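PDB 3FMC: putative succinylglutamate desuccinylase / aspartoacylase from Shewanella amazonensis, which is probably a zinc-dependent hydrolase of the succinylglutamate desuccinylase/aspartoacylase family, its natural substrate not established. Local coordinates for residues 32-36 and 265-270; 101-106 and 206-210; 192-198 and 277-283; 301-305 and 357-361. All coordinates share one frame; numbering follows the deposited sequence.

Contact 1 of 4, residues 32-36 and 265-270; sequences AGPSV and LSHRGV
Pro-34 sets CD and CG against the Arg-268 carbonyl oxygen, just past helix 251-267: its CD comes within 3.1 Å of Arg-268 O, and CG is nearly as close. Beside it Gly-33 brings its CA to 3.5 Å from Gly-269 O, a CA-H...O contact with no room for a side chain at Gly-33. Deeper in, Val-36 and Val-270 mesh through their CG2 methyls, 3.6 Å apart, and Val-36 CG2 also meets Leu-265 CD2 at 4.0 Å. In Val-270 that methyl lies beside the backbone N, because CG1 takes the place anti to it (chi1 171°), and from there it also reaches Pro-34 O. The turn that presents these groups is a Schellman motif: Gly-269, at positive phi, is followed by Val-270, whose N bonds back to Leu-265 O at 2.9 Å. The Arg-268 chain, bent at chi2 and chi3, brings NH2 to 4.1 Å from Pro-34 CG, while its NH1 is hydrogen-bonded to Tyr-264 OH. Ile-167 of strand 167-174 packs on Pro-34, Val-36, Arg-268 and Val-270. Cohesion across the contact is therefore apolar and of the C-H...O kind, and Pro-34 O is buried among methyls without a hydrogen-bonding partner.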
loop_
_atom_site.group_PDB
_atom_site.type_symbol
_atom_site.label_atom_id
_atom_site.label_comp_id
_atom_site.label_asym_id
_atom_site.label_seq_id
_atom_site.Cartn_x
_atom_site.Cartn_y
_atom_site.Cartn_z
ATOM N N ALA C 32 42.329 -24.205 -6.427
ATOM C CA ALA C 32 41.569 -24.689 -7.542
ATOM C C ALA C 32 40.160 -25.040 -7.144
ATOM O O ALA C 32 39.477 -25.748 -7.910
ATOM C CB ALA C 32 42.258 -25.919 -8.161
ATOM N N GLY C 33 39.720 -24.571 -5.977
ATOM C CA GLY C 33 38.378 -24.886 -5.507
ATOM C C GLY C 33 37.307 -24.213 -6.363
ATOM O O GLY C 33 37.607 -23.279 -7.124
ATOM N N PRO C 34 36.066 -24.705 -6.283
ATOM C CA PRO C 34 35.025 -24.035 -7.046
ATOM C C PRO C 34 34.756 -22.621 -6.524
ATOM O O PRO C 34 35.007 -22.344 -5.341
ATOM C CB PRO C 34 33.769 -24.892 -6.796
ATOM C CG PRO C 34 34.252 -26.190 -6.183
ATOM C CD PRO C 34 35.566 -25.870 -5.521
ATOM N N SER C 35 34.229 -21.766 -7.394
ATOM C CA SER C 35 33.832 -20.404 -7.006
ATOM C C SER C 35 32.376 -20.417 -6.546
ATOM O O SER C 35 31.532 -21.184 -7.037
ATOM C CB SER C 35 34.017 -19.399 -8.134
ATOM O OG SER C 35 33.290 -19.774 -9.284
ATOM N N VAL C 36 32.077 -19.525 -5.626
ATOM C CA VAL C 36 30.748 -19.487 -5.000
ATOM C C VAL C 36 30.218 -18.050 -5.023
ATOM O O VAL C 36 30.950 -17.075 -4.735
ATOM C CB VAL C 36 30.812 -19.947 -3.542
ATOM C CG1 VAL C 36 29.410 -20.075 -2.921
ATOM C CG2 VAL C 36 31.604 -21.312 -3.438
ATOM N N LEU C 265 30.450 -26.239 1.681
ATOM C CA LEU C 265 31.684 -25.666 1.102
ATOM C C LEU C 265 32.892 -26.609 1.324
ATOM O O LEU C 265 33.719 -26.755 0.434
ATOM C CB LEU C 265 31.923 -24.286 1.712
ATOM C CG LEU C 265 30.862 -23.210 1.418
ATOM C CD1 LEU C 265 31.307 -21.835 1.918
ATOM C CD2 LEU C 265 30.510 -23.206 -0.047
ATOM N N SER C 266 32.993 -27.217 2.505
ATOM C CA SER C 266 34.059 -28.222 2.766
ATOM C C SER C 266 33.881 -29.413 1.806
ATOM O O SER C 266 34.807 -29.842 1.113
ATOM C CB SER C 266 34.017 -28.651 4.239
ATOM O OG SER C 266 34.923 -29.698 4.487
ATOM N N HIS C 267 32.660 -29.946 1.754
ATOM C CA HIS C 267 32.320 -30.999 0.795
ATOM C C HIS C 267 32.746 -30.713 -0.647
ATOM O O HIS C 267 33.274 -31.590 -1.340
ATOM C CB HIS C 267 30.819 -31.354 0.923
ATOM C CG HIS C 267 30.243 -32.038 -0.277
ATOM N ND1 HIS C 267 30.621 -33.300 -0.680
ATOM C CD2 HIS C 267 29.250 -31.656 -1.116
ATOM C CE1 HIS C 267 29.931 -33.635 -1.755
ATOM N NE2 HIS C 267 29.080 -32.656 -2.034
ATOM N N ARG C 268 32.517 -29.484 -1.130
ATOM C CA ARG C 268 32.871 -29.100 -2.492
ATOM C C ARG C 268 34.301 -28.609 -2.672
ATOM O O ARG C 268 34.698 -28.252 -3.772
ATOM C CB ARG C 268 31.905 -28.013 -2.982
ATOM C CG ARG C 268 30.428 -28.455 -3.043
ATOM C CD ARG C 268 30.247 -29.541 -4.035
ATOM N NE ARG C 268 30.875 -29.195 -5.305
ATOM C CZ ARG C 268 30.273 -28.510 -6.273
ATOM N NH1 ARG C 268 29.013 -28.116 -6.146
ATOM N NH2 ARG C 268 30.920 -28.260 -7.385
ATOM N N GLY C 269 35.071 -28.603 -1.605
ATOM C CA GLY C 269 36.463 -28.194 -1.675
ATOM C C GLY C 269 36.712 -26.735 -1.887
ATOM O O GLY C 269 37.760 -26.355 -2.420
ATOM N N VAL C 270 35.765 -25.917 -1.434
ATOM C CA VAL C 270 35.881 -24.460 -1.495
ATOM C C VAL C 270 36.758 -23.989 -0.353
ATOM O O VAL C 270 37.497 -23.033 -0.520
ATOM C CB VAL C 270 34.478 -23.795 -1.407
ATOM C CG1 VAL C 270 34.646 -22.236 -1.230
ATOM C CG2 VAL C 270 33.639 -24.183 -2.628
#

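Contact 2 of 4, residues 101-106 and 206-210; sequences NREYLD and FGGAM. With SO4 (sulfate ion), chain K.
Asp-106 lies flat on the Phe-206 ring, carboxylate and ring planes only 5° apart, with CB over the ring centre at 3.5 Å from the centroid. The opposite face of the same ring takes the backbone N of Gly-208 near its rim, and the ring edge meets Tyr-104 O. Tyr-104 crosses Met-210, a selenomethionine, whose CB sits over one ring face 3.8 Å from the centroid in a CH-pi contact; the Met-210 SE approaches the ring obliquely as a Met-aromatic contact. At the edge of the Tyr-104 ring lies Gly-208 O, which accepts the bond from Tyr-104 N (3.0 Å). Gly-208 has positive phi and is pressed against Arg-102 CA, where a CB would collide. With CG anti to its backbone N (chi1 -166°), Asn-101 turns OD1 to Met-210 N, 3.3 Å away, and ND2 to sulfate O1, nearly straight (170°). Arg-102 grips that ion through two nitrogens, NH1 to O1 and NH2 to O2, both 2.8 Å, while NH1 also bonds Asn-101 O from above its carbonyl plane. Arg-91 and Asn-99 also bond the sulfate, which probably comes from the crystallisation liquor, and Asn-101 also touches His-43 and His-172, which with Glu-46 could form a vacant metal site. Ala-209 occupies the N-cap position of helix 210-227; Tyr-104 packs on helix 150-163, and Met-210 reaches strands 36-40 and 167-174.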
loop_
_atom_site.group_PDB
_atom_site.type_symbol
_atom_site.label_atom_id
_atom_site.label_comp_id
_atom_site.label_asym_id
_atom_site.label_seq_id
_atom_site.Cartn_x
_atom_site.Cartn_y
_atom_site.Cartn_z
ATOM N N ASN C 101 11.545 -12.030 -7.746
ATOM C CA ASN C 101 12.133 -13.354 -8.034
ATOM C C ASN C 101 11.420 -14.095 -9.154
ATOM O O ASN C 101 11.459 -15.341 -9.262
ATOM C CB ASN C 101 12.200 -14.150 -6.733
ATOM C CG ASN C 101 13.085 -15.392 -6.833
ATOM O OD1 ASN C 101 14.187 -15.354 -7.381
ATOM N ND2 ASN C 101 12.608 -16.484 -6.239
ATOM N N ARG C 102 10.729 -13.334 -9.995
ATOM C CA ARG C 102 10.172 -13.865 -11.229
ATOM C C ARG C 102 10.745 -13.069 -12.411
ATOM O O ARG C 102 10.302 -13.235 -13.530
ATOM C CB ARG C 102 8.658 -13.789 -11.241
ATOM C CG ARG C 102 8.033 -14.730 -10.255
ATOM C CD ARG C 102 8.369 -16.197 -10.504
ATOM N NE ARG C 102 7.654 -16.952 -9.478
ATOM C CZ ARG C 102 8.113 -17.178 -8.242
ATOM N NH1 ARG C 102 9.352 -16.867 -7.895
ATOM N NH2 ARG C 102 7.326 -17.798 -7.367
ATOM N N GLU C 103 11.740 -12.222 -12.146
ATOM C CA GLU C 103 12.329 -11.354 -13.181
ATOM C C GLU C 103 13.642 -11.816 -13.813
ATOM O O GLU C 103 14.259 -11.107 -14.611
ATOM C CB GLU C 103 12.505 -9.973 -12.568
ATOM C CG GLU C 103 11.205 -9.189 -12.445
ATOM C CD GLU C 103 10.793 -8.507 -13.726
ATOM O OE1 GLU C 103 11.174 -8.967 -14.849
ATOM O OE2 GLU C 103 10.098 -7.482 -13.596
ATOM N N TYR C 104 14.081 -13.027 -13.501
ATOM C CA TYR C 104 15.370 -13.477 -14.083
ATOM C C TYR C 104 15.217 -13.815 -15.564
ATOM O O TYR C 104 14.112 -13.986 -16.069
ATOM C CB TYR C 104 16.014 -14.600 -13.236
ATOM C CG TYR C 104 16.473 -14.119 -11.853
ATOM C CD1 TYR C 104 17.745 -13.609 -11.654
ATOM C CD2 TYR C 104 15.626 -14.134 -10.756
ATOM C CE1 TYR C 104 18.168 -13.157 -10.460
ATOM C CE2 TYR C 104 16.039 -13.672 -9.534
ATOM C CZ TYR C 104 17.318 -13.162 -9.374
ATOM O OH TYR C 104 17.710 -12.760 -8.111
ATOM N N LEU C 105 16.346 -13.942 -16.242
ATOM C CA LEU C 105 16.404 -14.109 -17.675
ATOM C C LEU C 105 16.535 -15.557 -18.088
ATOM O O LEU C 105 17.470 -16.222 -17.652
ATOM C CB LEU C 105 17.633 -13.348 -18.185
ATOM C CG LEU C 105 17.928 -13.376 -19.694
ATOM C CD1 LEU C 105 16.694 -13.007 -20.522
ATOM C CD2 LEU C 105 19.157 -12.493 -20.007
ATOM N N ASP C 106 15.555 -16.047 -18.853
ATOM C CA ASP C 106 15.569 -17.397 -19.445
ATOM C C ASP C 106 16.292 -17.211 -20.744
ATOM O O ASP C 106 15.837 -16.464 -21.618
ATOM C CB ASP C 106 14.157 -17.864 -19.731
ATOM C CG ASP C 106 14.037 -19.379 -20.076
ATOM O OD1 ASP C 106 14.980 -20.168 -19.915
ATOM O OD2 ASP C 106 12.924 -19.784 -20.476
ATOM N N PHE C 206 12.402 -23.623 -16.158
ATOM C CA PHE C 206 12.553 -22.219 -15.805
ATOM C C PHE C 206 11.229 -21.582 -15.403
ATOM O O PHE C 206 10.269 -21.558 -16.188
ATOM C CB PHE C 206 13.141 -21.445 -16.959
ATOM C CG PHE C 206 13.371 -20.022 -16.646
ATOM C CD1 PHE C 206 14.578 -19.608 -16.086
ATOM C CD2 PHE C 206 12.383 -19.085 -16.882
ATOM C CE1 PHE C 206 14.791 -18.293 -15.788
ATOM C CE2 PHE C 206 12.614 -17.747 -16.595
ATOM C CZ PHE C 206 13.810 -17.360 -16.053
ATOM N N GLY C 207 11.191 -21.041 -14.192
ATOM C CA GLY C 207 10.012 -20.383 -13.691
ATOM C C GLY C 207 10.218 -18.951 -13.205
ATOM O O GLY C 207 9.416 -18.471 -12.430
ATOM N N GLY C 208 11.300 -18.300 -13.637
ATOM C CA GLY C 208 11.564 -16.900 -13.343
ATOM C C GLY C 208 12.510 -16.589 -12.191
ATOM O O GLY C 208 12.928 -15.459 -12.067
ATOM N N ALA C 209 12.866 -17.599 -11.397
ATOM C CA ALA C 209 13.692 -17.456 -10.200
ATOM C C ALA C 209 15.198 -17.578 -10.446
ATOM O O ALA C 209 15.630 -18.107 -11.441
ATOM C CB ALA C 209 13.250 -18.493 -9.107
HETATM N N MSE C 210 15.988 -17.091 -9.494
HETATM C CA MSE C 210 17.462 -17.106 -9.640
HETATM C C MSE C 210 18.048 -18.501 -9.810
HETATM O O MSE C 210 18.908 -18.699 -10.670
HETATM C CB MSE C 210 18.114 -16.486 -8.409
HETATM C CG MSE C 210 19.665 -16.728 -8.336
HETATM SE SE MSE C 210 20.667 -16.103 -9.851
HETATM C CE MSE C 210 21.283 -14.474 -8.994
HETATM S S SO4 K . 9.269 -17.340 -4.262
HETATM O O1 SO4 K . 9.614 -16.244 -5.194
HETATM O O2 SO4 K . 7.946 -17.856 -4.607
HETATM O O3 SO4 K . 9.269 -16.965 -2.814
HETATM O O4 SO4 K . 10.302 -18.379 -4.416
#

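Contact 3 of 4, residues 192-198 and 277-283; sequences QYFSIPY and PKPMKRY
Pro-197 O accepts a nearly straight bond from Tyr-283 N (2.8 Å, 169°), part of the parallel bridge that pairs Tyr-198 with Tyr-283; the two chains are also close at Tyr-193 and Pro-277 and bow apart between. Arg-282 lies between them there, extended from CG to NE. Its guanidinium takes Phe-194 O side-on, NE at 3.0 Å and NH2 at 2.8 Å, so that one carbonyl oxygen is held by two N-H groups within the guanidinium plane. NH2 also bonds Lys-278 O at 2.7 Å, in that carbonyl's plane, which ties the arginine back to its own loop. Met-280 CG lies 3.5 Å above one face and Gln-192 O 3.4 Å above the other, so the flat group is sandwiched as well as gripped at its edge. Selenomethionine Met-280 starts in the crowded position between backbone N and carbonyl carbon (chi1 57°), then bends to put SE on Ser-195 CA and CE tightly on the Pro-197 ring. At one end Pro-277 CG leans on Tyr-193 CD1 (3.5 Å). At the other, Tyr-198 and Tyr-283 point the same way, their rings 22° from parallel but slid until they scarcely overlap. Water 2 joins Tyr-193 O, Ser-195 OG and Lys-278 N, and water 3 links Ile-196 O to Tyr-283 O. The bridge begins the pairing of strand 198-202 with strand 283-286; Phe-194 and Ile-196 pack on strand 237-243, while Tyr-283 also touches strand 366-367.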
loop_
_atom_site.group_PDB
_atom_site.type_symbol
_atom_site.label_atom_id
_atom_site.label_comp_id
_atom_site.label_asym_id
_atom_site.label_seq_id
_atom_site.Cartn_x
_atom_site.Cartn_y
_atom_site.Cartn_z
ATOM N N GLN C 192 22.230 -33.341 1.976
ATOM C CA GLN C 192 22.912 -34.058 3.059
ATOM C C GLN C 192 23.934 -33.204 3.808
ATOM O O GLN C 192 24.288 -33.560 4.921
ATOM C CB GLN C 192 23.607 -35.328 2.531
ATOM C CG GLN C 192 22.687 -36.352 1.895
ATOM C CD GLN C 192 21.677 -36.937 2.873
ATOM O OE1 GLN C 192 22.009 -37.285 4.001
ATOM N NE2 GLN C 192 20.433 -37.059 2.428
ATOM N N TYR C 193 24.352 -32.065 3.239
ATOM C CA TYR C 193 25.412 -31.218 3.839
ATOM C C TYR C 193 24.908 -30.025 4.601
ATOM O O TYR C 193 25.513 -29.607 5.606
ATOM C CB TYR C 193 26.435 -30.839 2.754
ATOM C CG TYR C 193 27.016 -32.069 2.131
ATOM C CD1 TYR C 193 28.022 -32.809 2.776
ATOM C CD2 TYR C 193 26.527 -32.559 0.951
ATOM C CE1 TYR C 193 28.509 -33.983 2.231
ATOM C CE2 TYR C 193 27.017 -33.721 0.395
ATOM C CZ TYR C 193 28.010 -34.428 1.036
ATOM O OH TYR C 193 28.462 -35.589 0.423
ATOM N N PHE C 194 23.789 -29.448 4.152
ATOM C CA PHE C 194 23.194 -28.330 4.863
ATOM C C PHE C 194 22.463 -28.830 6.135
ATOM O O PHE C 194 22.271 -30.036 6.295
ATOM C CB PHE C 194 22.230 -27.552 3.944
ATOM C CG PHE C 194 22.904 -26.942 2.736
ATOM C CD1 PHE C 194 23.492 -25.686 2.809
ATOM C CD2 PHE C 194 22.953 -27.615 1.538
ATOM C CE1 PHE C 194 24.121 -25.136 1.698
ATOM C CE2 PHE C 194 23.563 -27.052 0.419
ATOM C CZ PHE C 194 24.131 -25.814 0.506
ATOM N N SER C 195 22.127 -27.895 7.016
ATOM C CA SER C 195 21.400 -28.140 8.271
ATOM C C SER C 195 19.906 -27.759 8.089
ATOM O O SER C 195 19.342 -26.933 8.830
ATOM C CB SER C 195 22.036 -27.313 9.380
ATOM O OG SER C 195 23.402 -27.698 9.521
ATOM N N ILE C 196 19.303 -28.406 7.094
ATOM C CA ILE C 196 17.930 -28.117 6.697
ATOM C C ILE C 196 17.110 -29.414 6.659
ATOM O O ILE C 196 17.365 -30.304 5.833
ATOM C CB ILE C 196 17.929 -27.382 5.344
ATOM C CG1 ILE C 196 18.737 -26.062 5.481
ATOM C CG2 ILE C 196 16.464 -27.075 4.928
ATOM C CD1 ILE C 196 18.950 -25.229 4.216
ATOM N N PRO C 197 16.086 -29.494 7.523
ATOM C CA PRO C 197 15.291 -30.727 7.663
ATOM C C PRO C 197 14.423 -31.101 6.465
ATOM O O PRO C 197 14.148 -32.267 6.269
ATOM C CB PRO C 197 14.464 -30.448 8.937
ATOM C CG PRO C 197 14.305 -28.970 9.005
ATOM C CD PRO C 197 15.604 -28.416 8.406
ATOM N N TYR C 198 14.005 -30.125 5.646
ATOM C CA TYR C 198 13.068 -30.391 4.538
ATOM C C TYR C 198 13.533 -29.827 3.222
ATOM O O TYR C 198 13.841 -28.634 3.116
ATOM C CB TYR C 198 11.677 -29.851 4.925
ATOM C CG TYR C 198 11.074 -30.622 6.098
ATOM C CD1 TYR C 198 10.569 -31.909 5.902
ATOM C CD2 TYR C 198 11.093 -30.128 7.381
ATOM C CE1 TYR C 198 10.077 -32.653 6.953
ATOM C CE2 TYR C 198 10.560 -30.875 8.441
ATOM C CZ TYR C 198 10.071 -32.140 8.201
ATOM O OH TYR C 198 9.529 -32.919 9.218
ATOM N N PRO C 277 28.748 -32.689 7.988
ATOM C CA PRO C 277 27.348 -32.298 8.185
ATOM C C PRO C 277 26.828 -32.575 9.576
ATOM O O PRO C 277 27.230 -33.582 10.223
ATOM C CB PRO C 277 26.591 -33.191 7.191
ATOM C CG PRO C 277 27.571 -33.554 6.193
ATOM C CD PRO C 277 28.859 -33.727 6.962
ATOM N N LYS C 278 25.961 -31.672 10.035
ATOM C CA LYS C 278 25.296 -31.829 11.315
ATOM C C LYS C 278 24.443 -33.079 11.234
ATOM O O LYS C 278 23.741 -33.285 10.242
ATOM C CB LYS C 278 24.422 -30.641 11.603
ATOM C CG LYS C 278 23.692 -30.707 12.924
ATOM C CD LYS C 278 22.841 -29.467 13.088
ATOM C CE LYS C 278 22.042 -29.482 14.394
ATOM N NZ LYS C 278 20.999 -28.436 14.312
ATOM N N PRO C 279 24.535 -33.967 12.252
ATOM C CA PRO C 279 23.670 -35.141 12.159
ATOM C C PRO C 279 22.202 -34.708 12.516
ATOM O O PRO C 279 21.960 -33.936 13.466
ATOM C CB PRO C 279 24.305 -36.137 13.152
ATOM C CG PRO C 279 25.064 -35.312 14.086
ATOM C CD PRO C 279 25.363 -33.977 13.474
HETATM N N MSE C 280 21.275 -35.115 11.649
HETATM C CA MSE C 280 19.843 -34.788 11.770
HETATM C C MSE C 280 19.124 -35.554 10.682
HETATM O O MSE C 280 19.735 -35.958 9.690
HETATM C CB MSE C 280 19.580 -33.281 11.635
HETATM C CG MSE C 280 20.078 -32.680 10.338
HETATM SE SE MSE C 280 19.807 -30.805 10.301
HETATM C CE MSE C 280 17.977 -30.832 9.863
ATOM N N LYS C 281 17.827 -35.801 10.871
ATOM C CA LYS C 281 17.040 -36.497 9.832
ATOM C C LYS C 281 16.746 -35.454 8.767
ATOM O O LYS C 281 16.517 -34.284 9.096
ATOM C CB LYS C 281 15.719 -37.043 10.371
ATOM C CG LYS C 281 15.848 -38.229 11.302
ATOM C CD LYS C 281 15.992 -39.530 10.544
ATOM C CE LYS C 281 15.726 -40.702 11.471
ATOM N NZ LYS C 281 16.457 -40.537 12.768
ATOM N N ARG C 282 16.830 -35.889 7.519
ATOM C CA ARG C 282 16.625 -35.016 6.376
ATOM C C ARG C 282 15.610 -35.621 5.475
ATOM O O ARG C 282 15.779 -36.754 4.966
ATOM C CB ARG C 282 17.937 -34.770 5.637
ATOM C CG ARG C 282 18.880 -33.866 6.429
ATOM C CD ARG C 282 20.242 -33.734 5.698
ATOM N NE ARG C 282 21.113 -32.790 6.390
ATOM C CZ ARG C 282 21.997 -33.137 7.337
ATOM N NH1 ARG C 282 22.126 -34.401 7.693
ATOM N NH2 ARG C 282 22.729 -32.217 7.947
ATOM N N TYR C 283 14.563 -34.834 5.199
ATOM C CA TYR C 283 13.471 -35.318 4.384
ATOM C C TYR C 283 13.323 -34.516 3.116
ATOM O O TYR C 283 13.794 -33.384 3.038
ATOM C CB TYR C 283 12.158 -35.237 5.160
ATOM C CG TYR C 283 12.191 -36.070 6.414
ATOM C CD1 TYR C 283 11.888 -37.432 6.389
ATOM C CD2 TYR C 283 12.548 -35.505 7.596
ATOM C CE1 TYR C 283 11.945 -38.190 7.554
ATOM C CE2 TYR C 283 12.598 -36.245 8.744
ATOM C CZ TYR C 283 12.289 -37.572 8.715
ATOM O OH TYR C 283 12.418 -38.258 9.904
HETATM O O HOH W 1 20.776 -37.234 6.463
HETATM O O HOH W 2 25.188 -29.358 8.438
HETATM O O HOH W 3 16.342 -32.060 3.842
#

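Contact 4 of 4, residues 301-305 and 357-361; sequences VEYLG and ELYKV
Tyr-359 reaches across to Gly-305, giving its hydroxyl hydrogen to the carbonyl in a short bond, OH to O 2.7 Å. Tyr-359 sets CG anti to its carbonyl carbon, which sends the ring across to Gly-305. The hydroxyl lies in the carbonyl plane on a lone pair (C=O...O angle 120°), and the acceptor lies at the edge of the tyrosine ring. This side-chain-to-backbone bond links the chain just after strand 299-303 to strand 357-363; the axes of the strand segments come no closer than 10.3 Å and run within 21° of parallel, too far for backbone pairing.

The rings of Tyr-303 and Tyr-359 lie alongside each other, pointing in opposing senses, planes at 59° and centroids 5.9 Å apart; Tyr-359 CE1 meets Tyr-303 CD1 at 3.7 Å, the rings set obliquely. One face of the Tyr-303 ring is lined by CG1 of Val-301 from its own strand, and its hydroxyl is bonded to Ser-349 O, which anchors the far end of the ring.

The apolar contacts centre on one methyl. CD2 of Leu-358 touches Val-301 CG2 at 4.0 Å and Tyr-303 CE1 at 3.9 Å. Leu-358 and Tyr-359, neighbours in sequence, both face Phe-293 in a classic beta bulge.

Strand 299-303 belongs to an antiparallel four-stranded sheet and pairs with strands 316-321 and 351-352, whereas strand 357-363 pairs with strands 290-294 and 341-346. The contact thus joins two sheets through side chains, with His-346 of strand 341-346 packed against both tyrosine rings.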
loop_
_atom_site.group_PDB
_atom_site.type_symbol
_atom_site.label_atom_id
_atom_site.label_comp_id
_atom_site.label_asym_id
_atom_site.label_seq_id
_atom_site.Cartn_x
_atom_site.Cartn_y
_atom_site.Cartn_z
ATOM N N VAL C 301 -8.040 -16.560 12.135
ATOM C CA VAL C 301 -7.355 -17.828 12.259
ATOM C C VAL C 301 -6.394 -17.969 13.411
ATOM O O VAL C 301 -5.542 -17.098 13.654
ATOM C CB VAL C 301 -6.531 -18.031 10.927
ATOM C CG1 VAL C 301 -5.804 -19.361 10.920
ATOM C CG2 VAL C 301 -7.463 -17.908 9.682
ATOM N N GLU C 302 -6.552 -19.086 14.112
ATOM C CA GLU C 302 -5.606 -19.526 15.133
ATOM C C GLU C 302 -4.868 -20.695 14.476
ATOM O O GLU C 302 -5.479 -21.703 14.135
ATOM C CB GLU C 302 -6.337 -19.960 16.401
ATOM C CG GLU C 302 -5.427 -20.439 17.492
ATOM C CD GLU C 302 -6.199 -20.817 18.762
ATOM O OE1 GLU C 302 -7.222 -21.548 18.667
ATOM O OE2 GLU C 302 -5.746 -20.389 19.818
ATOM N N TYR C 303 -3.566 -20.569 14.267
ATOM C CA TYR C 303 -2.793 -21.588 13.530
ATOM C C TYR C 303 -2.489 -22.728 14.497
ATOM O O TYR C 303 -1.895 -22.496 15.541
ATOM C CB TYR C 303 -1.469 -20.983 12.947
ATOM C CG TYR C 303 -1.805 -19.998 11.859
ATOM C CD1 TYR C 303 -2.055 -20.434 10.565
ATOM C CD2 TYR C 303 -1.973 -18.657 12.138
ATOM C CE1 TYR C 303 -2.425 -19.546 9.559
ATOM C CE2 TYR C 303 -2.353 -17.744 11.135
ATOM C CZ TYR C 303 -2.577 -18.206 9.854
ATOM O OH TYR C 303 -3.010 -17.336 8.872
ATOM N N LEU C 304 -2.895 -23.938 14.140
ATOM C CA LEU C 304 -2.622 -25.126 14.997
ATOM C C LEU C 304 -1.494 -25.988 14.459
ATOM O O LEU C 304 -0.715 -26.535 15.230
ATOM C CB LEU C 304 -3.893 -25.949 15.146
ATOM C CG LEU C 304 -5.127 -25.216 15.674
ATOM C CD1 LEU C 304 -6.388 -26.084 15.598
ATOM C CD2 LEU C 304 -4.903 -24.659 17.061
ATOM N N GLY C 305 -1.395 -26.124 13.153
ATOM C CA GLY C 305 -0.343 -26.943 12.514
ATOM C C GLY C 305 0.959 -26.197 12.657
ATOM O O GLY C 305 1.091 -25.082 12.155
ATOM N N GLU C 357 -3.995 -17.834 0.855
ATOM C CA GLU C 357 -3.174 -19.038 1.015
ATOM C C GLU C 357 -2.807 -19.188 2.490
ATOM O O GLU C 357 -2.056 -18.390 3.050
ATOM C CB GLU C 357 -1.946 -18.968 0.153
ATOM C CG GLU C 357 -1.059 -20.238 0.190
ATOM C CD GLU C 357 0.305 -19.986 -0.421
ATOM O OE1 GLU C 357 0.447 -19.875 -1.664
ATOM O OE2 GLU C 357 1.249 -19.909 0.364
ATOM N N LEU C 358 -3.351 -20.218 3.109
ATOM C CA LEU C 358 -3.128 -20.470 4.537
ATOM C C LEU C 358 -1.811 -21.189 4.824
ATOM O O LEU C 358 -1.076 -20.759 5.700
ATOM C CB LEU C 358 -4.291 -21.247 5.173
ATOM C CG LEU C 358 -5.528 -20.477 5.592
ATOM C CD1 LEU C 358 -6.651 -21.488 5.932
ATOM C CD2 LEU C 358 -5.225 -19.530 6.787
ATOM N N TYR C 359 -1.523 -22.259 4.106
ATOM C CA TYR C 359 -0.293 -23.013 4.295
ATOM C C TYR C 359 0.245 -23.549 2.997
ATOM O O TYR C 359 -0.492 -23.655 2.036
ATOM C CB TYR C 359 -0.565 -24.278 5.159
ATOM C CG TYR C 359 -0.649 -24.141 6.686
ATOM C CD1 TYR C 359 -1.804 -23.696 7.311
ATOM C CD2 TYR C 359 0.402 -24.556 7.502
ATOM C CE1 TYR C 359 -1.912 -23.592 8.677
ATOM C CE2 TYR C 359 0.304 -24.500 8.868
ATOM C CZ TYR C 359 -0.852 -24.027 9.466
ATOM O OH TYR C 359 -0.964 -23.937 10.829
ATOM N N LYS C 360 1.556 -23.811 2.974
ATOM C CA LYS C 360 2.178 -24.676 1.970
ATOM C C LYS C 360 2.638 -25.946 2.738
ATOM O O LYS C 360 3.223 -25.859 3.834
ATOM C CB LYS C 360 3.286 -24.018 1.195
ATOM C CG LYS C 360 2.775 -22.934 0.245
ATOM C CD LYS C 360 3.943 -22.453 -0.588
ATOM C CE LYS C 360 3.585 -21.346 -1.428
ATOM N NZ LYS C 360 4.757 -21.137 -2.320
ATOM N N VAL C 361 2.308 -27.095 2.157
ATOM C CA VAL C 361 2.501 -28.392 2.773
ATOM C C VAL C 361 3.209 -29.381 1.868
ATOM O O VAL C 361 2.805 -29.586 0.730
ATOM C CB VAL C 361 1.095 -28.983 3.150
ATOM C CG1 VAL C 361 1.236 -30.346 3.854
ATOM C CG2 VAL C 361 0.335 -27.989 4.008
#

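How the contacts relate
Contacts 1 and 3 are neighbours that touch: His-267 CE1 lies 3.3 Å from Tyr-193 OH, their rings stacked, and their segments alternate along the chain. Contact 2 is nested inside the loop closed by contact 1, yet their centres are 26 Å apart and their nearest atoms about 10 Å. It is the contact tied to the sulfate and to the possible vacant metal site of His-43, Glu-46 and His-172, consistent with a zinc hydrolase active site. Contact 3, its centre 27 Å from that of contact 2, lies on the opposite side of the chain's centre. Contact 4 follows in sequence, its nearest atoms about 7 Å from contact 2 and about 9 Å from contact 3.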